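Local atomic coordinates of ESSB (Geobacillus thermodenitrificans, PDB entry 2YNQ), a protein that is an integral membrane component of the type VII secretion system, represented here by its mainly helical extracellular domain. Residues Glu10-Ser15 with Asp38-Ile43; Ser49-Thr54 with Tyr80-Gly85; Lys111-Ile116 with Glu133-Ile138. One frame throughout, in Å; residues are numbered along the deposited sequence.

The three contacts follow one another along the chain. Contact 2 (49-54 with 80-85) lies in the core, its centre about 6 Å from that of the chain; contact 1 (10-15 with 38-43) and contact 3 (111-116 with 133-138) lie further out, on opposite sides of that centre, and are partly buried. Contacts 1 and 2 share helix 41-53, one at its start and the other at its end, while contacts 2 and 3 touch through I84 and K111. Contacts 1 and 2 rest on aromatic rings packed against aliphatic side chains and, in contact 2, against the helix backbone as well; contact 3 adds a long charge pair beside its apolar packing. Contacts 2 and 3 also touch the second subunit.

Contact 1: residues Glu10-Ser15 with Asp38-Ile43; sequences EAYIQS and DMPYVI
Y12 of helix 7-19 overlaps I43 of helix 41-53, which lies over one face of its phenol ring. I43 CG1 sits 4.1 Å from the centroid of the Y12 ring, 19° off the ring normal, a CH-pi contact displaced toward the rim. The other branch of the same isoleucine, CG2, rests against Y12 CD1 at 3.8 Å, while CD1, at the end of the CG1 branch, reaches back to Y12 CB. The Y12 ring swings into this position with CG anti to the carbonyl carbon (chi1 -68°), and its outer half runs on to the loop that leads into helix 41-53. There P40, at the N-cap position of that helix, meets the ring obliquely: P40 CD is 3.3 Å from Y12 CE2, a tight fit. M39 borders the hydroxyl end, with its CG 3.7 Å from Y12 OH. S15, one turn further along helix 7-19, approaches I43 CD1 loosely through OG, but this hydroxyl is hydrogen-bonded to E46. L31 of helix 24-31 touches Y12, S15 and I43, so a third helix closes around the same cluster. An alanine in place of Y12 would strip the cover from I43 and P40 and is likely to leave a gap between helix 7-19 and the start of helix 41-53. Y12 OH is buried by the contact and has no polar partner in the model. The phenol therefore acts here through the bulk and the pi face of its ring, and the two segments are held by apolar and CH-pi contacts that carry little directional chemistry.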
# COMPACT_ATOMS: atom_id res chain seq x y z
N GLU D 10 -26.98 12.68 -10.44
CA GLU D 10 -26.85 11.44 -11.22
C GLU D 10 -25.62 10.57 -10.85
O GLU D 10 -25.72 9.34 -10.79
CB GLU D 10 -26.85 11.74 -12.73
CG GLU D 10 -28.17 12.30 -13.26
CD GLU D 10 -28.12 12.70 -14.74
OE1 GLU D 10 -27.00 12.94 -15.29
OE2 GLU D 10 -29.20 12.80 -15.37
N ALA D 11 -24.48 11.22 -10.60
CA ALA D 11 -23.25 10.52 -10.22
C ALA D 11 -23.39 9.81 -8.88
O ALA D 11 -22.86 8.70 -8.71
CB ALA D 11 -22.05 11.48 -10.20
N TYR D 12 -24.10 10.44 -7.95
CA TYR D 12 -24.46 9.85 -6.66
C TYR D 12 -25.29 8.57 -6.80
O TYR D 12 -25.06 7.61 -6.07
CB TYR D 12 -25.21 10.84 -5.78
CG TYR D 12 -24.40 12.02 -5.28
CD1 TYR D 12 -23.01 12.06 -5.44
CD2 TYR D 12 -25.03 13.09 -4.66
CE1 TYR D 12 -22.28 13.15 -4.99
CE2 TYR D 12 -24.31 14.18 -4.21
CZ TYR D 12 -22.93 14.20 -4.37
OH TYR D 12 -22.22 15.27 -3.90
N ILE D 13 -26.26 8.58 -7.72
CA ILE D 13 -27.08 7.42 -7.96
C ILE D 13 -26.19 6.36 -8.59
O ILE D 13 -26.20 5.20 -8.19
CB ILE D 13 -28.30 7.74 -8.88
CG1 ILE D 13 -29.30 8.68 -8.19
CG2 ILE D 13 -28.95 6.47 -9.44
CD1 ILE D 13 -29.90 8.16 -6.85
N GLN D 14 -25.40 6.79 -9.57
CA GLN D 14 -24.49 5.88 -10.25
C GLN D 14 -23.44 5.24 -9.33
O GLN D 14 -23.19 4.04 -9.42
CB GLN D 14 -23.85 6.58 -11.45
CG GLN D 14 -22.88 5.73 -12.24
CD GLN D 14 -22.29 6.50 -13.43
OE1 GLN D 14 -23.02 7.21 -14.15
NE2 GLN D 14 -20.96 6.37 -13.64
N SER D 15 -22.87 6.02 -8.41
CA SER D 15 -21.88 5.45 -7.49
C SER D 15 -22.53 4.50 -6.49
O SER D 15 -21.88 3.55 -6.03
CB SER D 15 -21.06 6.54 -6.77
OG SER D 15 -21.83 7.23 -5.83
N ASP D 38 -18.30 18.29 0.17
CA ASP D 38 -19.70 18.63 -0.06
C ASP D 38 -20.61 17.42 -0.31
O ASP D 38 -21.82 17.59 -0.51
CB ASP D 38 -19.87 19.66 -1.18
CG ASP D 38 -21.08 20.55 -0.93
OD1 ASP D 38 -21.10 21.17 0.17
OD2 ASP D 38 -22.01 20.60 -1.78
N MET D 39 -20.05 16.22 -0.30
CA MET D 39 -20.83 15.03 -0.54
C MET D 39 -21.77 14.72 0.62
O MET D 39 -21.41 14.95 1.78
CB MET D 39 -19.89 13.86 -0.78
CG MET D 39 -19.35 13.81 -2.18
SD MET D 39 -18.06 12.57 -2.33
CE MET D 39 -17.51 12.93 -4.00
N PRO D 40 -22.95 14.17 0.34
CA PRO D 40 -23.74 13.63 1.43
C PRO D 40 -22.96 12.52 2.14
O PRO D 40 -22.15 11.80 1.53
CB PRO D 40 -24.96 13.05 0.72
CG PRO D 40 -25.06 13.87 -0.53
CD PRO D 40 -23.65 14.03 -0.95
N TYR D 41 -23.22 12.38 3.43
CA TYR D 41 -22.51 11.45 4.29
C TYR D 41 -22.50 10.01 3.75
O TYR D 41 -21.46 9.35 3.74
CB TYR D 41 -23.09 11.57 5.71
CG TYR D 41 -22.50 10.63 6.73
CD1 TYR D 41 -21.20 10.82 7.22
CD2 TYR D 41 -23.24 9.55 7.21
CE1 TYR D 41 -20.67 9.96 8.16
CE2 TYR D 41 -22.70 8.69 8.16
CZ TYR D 41 -21.42 8.89 8.62
OH TYR D 41 -20.89 8.03 9.55
N VAL D 42 -23.63 9.53 3.23
CA VAL D 42 -23.65 8.19 2.64
C VAL D 42 -22.71 8.10 1.43
O VAL D 42 -22.12 7.04 1.19
CB VAL D 42 -25.11 7.73 2.29
CG1 VAL D 42 -25.76 8.63 1.23
CG2 VAL D 42 -25.15 6.25 1.87
N ILE D 43 -22.55 9.19 0.68
CA ILE D 43 -21.69 9.17 -0.50
C ILE D 43 -20.21 9.24 -0.06
O ILE D 43 -19.37 8.51 -0.57
CB ILE D 43 -22.06 10.29 -1.52
CG1 ILE D 43 -23.55 10.21 -1.94
CG2 ILE D 43 -21.11 10.30 -2.71
CD1 ILE D 43 -24.03 8.89 -2.56

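Contact 2: residues Ser49-Thr54 with Tyr80-Gly85; sequences SSYVMT and YWIYIG
V52 presses its CG2 methyl onto W81 where two helices of the all-helical domain cross: the axes of 49-53 and 80-85 pass 8.4 Å apart with a crossing angle of 58°. The methyl lies over one face of the indole, 3.3 Å from W81 CD2 and 3.5 Å from the centroid of the five-membered ring. V52 departs from a staggered conformation (chi1 113°), which together with this closeness suggests a tight, perhaps strained fit. The opposite face of the indole is taken by Y80, its CE2 over the centre, so the tryptophan is sandwiched. W81 NE1 is hydrogen-bonded to the carbonyl oxygen of S66, which together with the two packed faces probably limits rotation of the ring, and a sodium ion lies about 7 Å from the W81 side chain.

The second half of the crossing belongs to Y51. With CG anti to the carbonyl carbon (chi1 -80°), its ring leans onto the other helix where G85 lacks a side chain, and Y51 CD1 comes to 3.4 Å from G85 CA. One face of the same ring receives the carbonyl oxygen of I82, toward the rim. Beyond the ring, Y51 OH makes a weak hydrogen bond with R86 NE. I82 crosses the phenol at about a right angle, its CG2 4.0 Å from Y51 CE2.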
# COMPACT_ATOMS: atom_id res chain seq x y z
N SER D 49 -15.03 4.12 1.65
CA SER D 49 -14.93 2.67 1.73
C SER D 49 -14.21 2.19 0.51
O SER D 49 -13.34 1.33 0.61
CB SER D 49 -16.28 1.94 1.83
OG SER D 49 -17.01 2.41 2.94
N SER D 50 -14.54 2.77 -0.64
CA SER D 50 -13.96 2.29 -1.88
C SER D 50 -12.45 2.54 -1.88
O SER D 50 -11.69 1.65 -2.27
CB SER D 50 -14.63 2.92 -3.09
OG SER D 50 -15.99 2.52 -3.16
N TYR D 51 -12.01 3.71 -1.41
CA TYR D 51 -10.58 3.95 -1.33
C TYR D 51 -9.92 3.04 -0.32
O TYR D 51 -8.88 2.42 -0.61
CB TYR D 51 -10.27 5.41 -0.99
CG TYR D 51 -10.36 6.34 -2.18
CD1 TYR D 51 -9.51 6.19 -3.28
CD2 TYR D 51 -11.28 7.37 -2.18
CE1 TYR D 51 -9.58 7.08 -4.37
CE2 TYR D 51 -11.36 8.26 -3.25
CZ TYR D 51 -10.52 8.11 -4.34
OH TYR D 51 -10.63 9.00 -5.38
N VAL D 52 -10.52 2.93 0.86
CA VAL D 52 -9.88 2.16 1.90
C VAL D 52 -9.79 0.68 1.52
O VAL D 52 -8.82 0.01 1.87
CB VAL D 52 -10.55 2.40 3.31
CG1 VAL D 52 -11.26 1.16 3.82
CG2 VAL D 52 -9.49 2.75 4.31
N MET D 53 -10.77 0.18 0.77
CA MET D 53 -10.78 -1.22 0.39
C MET D 53 -9.70 -1.52 -0.64
O MET D 53 -9.26 -2.69 -0.78
CB MET D 53 -12.15 -1.64 -0.18
CG MET D 53 -13.29 -1.68 0.84
SD MET D 53 -13.09 -3.02 2.04
CE MET D 53 -13.03 -4.42 0.93
N THR D 54 -9.28 -0.49 -1.36
CA THR D 54 -8.33 -0.67 -2.44
C THR D 54 -6.96 -0.05 -2.11
O THR D 54 -6.10 0.07 -2.98
CB THR D 54 -8.87 -0.05 -3.75
OG1 THR D 54 -9.16 1.34 -3.54
CG2 THR D 54 -10.14 -0.74 -4.18
N TYR D 80 -10.06 11.76 5.50
CA TYR D 80 -8.68 11.29 5.56
C TYR D 80 -8.43 10.24 4.47
O TYR D 80 -7.51 10.39 3.67
CB TYR D 80 -8.37 10.69 6.92
CG TYR D 80 -7.00 10.04 6.94
CD1 TYR D 80 -5.88 10.78 7.29
CD2 TYR D 80 -6.83 8.69 6.62
CE1 TYR D 80 -4.61 10.20 7.31
CE2 TYR D 80 -5.56 8.10 6.64
CZ TYR D 80 -4.46 8.87 6.98
OH TYR D 80 -3.18 8.33 7.02
N TRP D 81 -9.24 9.19 4.44
CA TRP D 81 -9.00 8.09 3.50
C TRP D 81 -9.24 8.48 2.06
O TRP D 81 -8.56 7.98 1.15
CB TRP D 81 -9.79 6.84 3.90
CG TRP D 81 -9.15 6.19 5.11
CD1 TRP D 81 -9.62 6.18 6.39
CD2 TRP D 81 -7.86 5.54 5.13
NE1 TRP D 81 -8.71 5.54 7.21
CE2 TRP D 81 -7.64 5.12 6.46
CE3 TRP D 81 -6.89 5.25 4.16
CZ2 TRP D 81 -6.47 4.43 6.85
CZ3 TRP D 81 -5.74 4.57 4.54
CH2 TRP D 81 -5.54 4.17 5.88
N ILE D 82 -10.18 9.39 1.83
CA ILE D 82 -10.44 9.86 0.49
C ILE D 82 -9.22 10.65 -0.01
O ILE D 82 -8.78 10.47 -1.17
CB ILE D 82 -11.73 10.72 0.42
CG1 ILE D 82 -12.98 9.84 0.66
CG2 ILE D 82 -11.80 11.45 -0.93
CD1 ILE D 82 -14.30 10.62 0.94
N TYR D 83 -8.65 11.49 0.84
CA TYR D 83 -7.44 12.23 0.42
C TYR D 83 -6.23 11.34 0.26
O TYR D 83 -5.40 11.56 -0.64
CB TYR D 83 -7.07 13.35 1.38
CG TYR D 83 -8.11 14.41 1.57
CD1 TYR D 83 -8.82 14.95 0.49
CD2 TYR D 83 -8.36 14.91 2.85
CE1 TYR D 83 -9.79 15.94 0.70
CE2 TYR D 83 -9.30 15.89 3.07
CZ TYR D 83 -10.01 16.40 1.99
OH TYR D 83 -10.93 17.40 2.26
N ILE D 84 -6.08 10.38 1.16
CA ILE D 84 -5.04 9.38 0.96
C ILE D 84 -5.27 8.75 -0.40
O ILE D 84 -4.34 8.67 -1.20
CB ILE D 84 -5.04 8.27 2.02
CG1 ILE D 84 -4.52 8.79 3.37
CG2 ILE D 84 -4.21 7.10 1.53
CD1 ILE D 84 -2.98 9.14 3.44
N GLY D 85 -6.51 8.34 -0.69
CA GLY D 85 -6.81 7.69 -1.98
C GLY D 85 -6.51 8.57 -3.19
O GLY D 85 -6.12 8.07 -4.24

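Contact 3: residues Lys111-Ile116 with Glu133-Ile138; sequences KYREQI and EIDQEI
An apolar patch flanked by a charge pair joins two antiparallel neighbours here, helix 102-118 and the long C-terminal helix 124-152, toward one end of the domain. The axes of segments 111-116 and 133-138 lie 10.6 Å apart and run at 169° to each other, with R113 and I134 nearest in register. I134 carries the apolar side. With CG1 anti to the carbonyl carbon (chi1 -77°) and the chain extended beyond it, CD1 reaches across the gap to touch Y112 CD2 at 3.5 Å, obliquely to the tyrosine ring. The same methyl reaches I116 CG1 at 4.2 Å, and I116 CG1 itself lies over one face of Y112 near the rim. Thus two side chains one turn apart on helix 102-118 receive a single methyl. The other branch of the isoleucine, CG2, lies beside the aliphatic part of R113, 4.2 Å from its CD.

R113 and D135 form the charged flank. The R113 chain bends at chi3 and its side chain crosses that of D135 at about a right angle, with guanidinium and carboxylate planes 53° apart. R113 NE is 3.6 Å from D135 OD1, a long salt bridge, and D135 OD1 is in fact closer to R113 CD, at 3.4 Å. The oxygen stands well out of the guanidinium plane and no N-H points at it, so the attraction is one of charges alone, probably modest and tolerant of small shifts.

R113 also packs on R62 of the second subunit, and E114 is hydrogen-bonded to S56 of that subunit, placing this flank beside the dimer interface. Two consecutive antiparallel helices linked by a short connection, packed through aliphatic and aromatic groups with charges at the margin, make up a helical hairpin.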
# COMPACT_ATOMS: atom_id res chain seq x y z
N LYS D 111 3.19 8.55 3.05
CA LYS D 111 2.76 8.91 1.69
C LYS D 111 3.38 10.23 1.27
O LYS D 111 3.77 10.40 0.12
CB LYS D 111 1.23 8.97 1.59
CG LYS D 111 0.52 7.62 1.68
CD LYS D 111 1.08 6.59 0.68
CE LYS D 111 0.14 5.42 0.43
NZ LYS D 111 -1.01 5.76 -0.52
N TYR D 112 3.52 11.16 2.21
CA TYR D 112 4.12 12.44 1.90
C TYR D 112 5.61 12.27 1.55
O TYR D 112 6.14 12.96 0.67
CB TYR D 112 3.92 13.41 3.06
CG TYR D 112 4.47 14.79 2.86
CD1 TYR D 112 4.25 15.50 1.68
CD2 TYR D 112 5.20 15.40 3.86
CE1 TYR D 112 4.77 16.81 1.51
CE2 TYR D 112 5.73 16.69 3.71
CZ TYR D 112 5.51 17.38 2.54
OH TYR D 112 6.05 18.65 2.41
N ARG D 113 6.27 11.33 2.24
CA ARG D 113 7.66 11.03 1.95
C ARG D 113 7.81 10.67 0.47
O ARG D 113 8.67 11.22 -0.21
CB ARG D 113 8.22 9.94 2.87
CG ARG D 113 9.74 10.00 2.98
CD ARG D 113 10.32 9.11 4.09
NE ARG D 113 10.86 7.86 3.58
CZ ARG D 113 11.99 7.74 2.88
NH1 ARG D 113 12.73 8.80 2.59
NH2 ARG D 113 12.38 6.54 2.48
N GLU D 114 6.94 9.78 -0.02
CA GLU D 114 6.99 9.35 -1.43
C GLU D 114 6.89 10.53 -2.37
O GLU D 114 7.59 10.59 -3.37
CB GLU D 114 5.85 8.39 -1.75
CG GLU D 114 5.96 6.99 -1.20
CD GLU D 114 4.66 6.23 -1.42
OE1 GLU D 114 3.85 6.65 -2.28
OE2 GLU D 114 4.42 5.21 -0.72
N GLN D 115 6.00 11.46 -2.05
CA GLN D 115 5.74 12.60 -2.90
C GLN D 115 6.94 13.53 -2.96
O GLN D 115 7.22 14.15 -4.00
CB GLN D 115 4.50 13.34 -2.42
CG GLN D 115 4.11 14.50 -3.31
CD GLN D 115 2.98 15.32 -2.74
OE1 GLN D 115 1.99 14.78 -2.22
NE2 GLN D 115 3.11 16.64 -2.84
N ILE D 116 7.66 13.62 -1.85
CA ILE D 116 8.90 14.39 -1.81
C ILE D 116 9.95 13.69 -2.68
O ILE D 116 10.56 14.32 -3.55
CB ILE D 116 9.42 14.61 -0.37
CG1 ILE D 116 8.43 15.45 0.45
CG2 ILE D 116 10.81 15.27 -0.39
CD1 ILE D 116 8.31 16.91 0.00
N GLU D 133 13.74 15.54 7.89
CA GLU D 133 12.71 16.08 8.79
C GLU D 133 11.56 15.07 8.98
O GLU D 133 11.06 14.91 10.10
CB GLU D 133 12.14 17.39 8.26
CG GLU D 133 13.11 18.56 8.15
CD GLU D 133 12.44 19.83 7.61
OE1 GLU D 133 11.18 19.90 7.57
OE2 GLU D 133 13.18 20.76 7.22
N ILE D 134 11.15 14.41 7.90
CA ILE D 134 9.97 13.53 7.95
C ILE D 134 10.27 12.27 8.73
O ILE D 134 9.49 11.86 9.58
CB ILE D 134 9.42 13.19 6.52
CG1 ILE D 134 8.64 14.38 5.97
CG2 ILE D 134 8.52 11.97 6.55
CD1 ILE D 134 8.54 14.40 4.47
N ASP D 135 11.41 11.67 8.43
CA ASP D 135 11.83 10.45 9.08
C ASP D 135 12.02 10.64 10.58
O ASP D 135 11.73 9.75 11.37
CB ASP D 135 13.10 9.93 8.43
CG ASP D 135 12.83 9.30 7.08
OD1 ASP D 135 11.90 8.46 6.99
OD2 ASP D 135 13.55 9.64 6.13
N GLN D 136 12.48 11.83 10.95
CA GLN D 136 12.65 12.20 12.35
C GLN D 136 11.29 12.30 13.05
O GLN D 136 11.12 11.78 14.15
CB GLN D 136 13.48 13.50 12.46
CG GLN D 136 13.81 13.97 13.89
CD GLN D 136 14.30 12.85 14.81
OE1 GLN D 136 13.56 12.40 15.70
NE2 GLN D 136 15.53 12.39 14.60
N GLU D 137 10.32 12.93 12.39
CA GLU D 137 8.96 12.95 12.92
C GLU D 137 8.31 11.57 13.02
O GLU D 137 7.66 11.24 14.02
CB GLU D 137 8.07 13.87 12.10
CG GLU D 137 6.75 14.10 12.74
CD GLU D 137 5.98 15.22 12.12
OE1 GLU D 137 6.42 15.75 11.07
OE2 GLU D 137 4.93 15.59 12.69
N ILE D 138 8.51 10.75 11.99
CA ILE D 138 7.98 9.39 12.01
C ILE D 138 8.60 8.63 13.19
O ILE D 138 7.87 8.03 13.98
CB ILE D 138 8.24 8.65 10.67
CG1 ILE D 138 7.25 9.15 9.61
CG2 ILE D 138 8.14 7.13 10.86
CD1 ILE D 138 7.70 8.90 8.19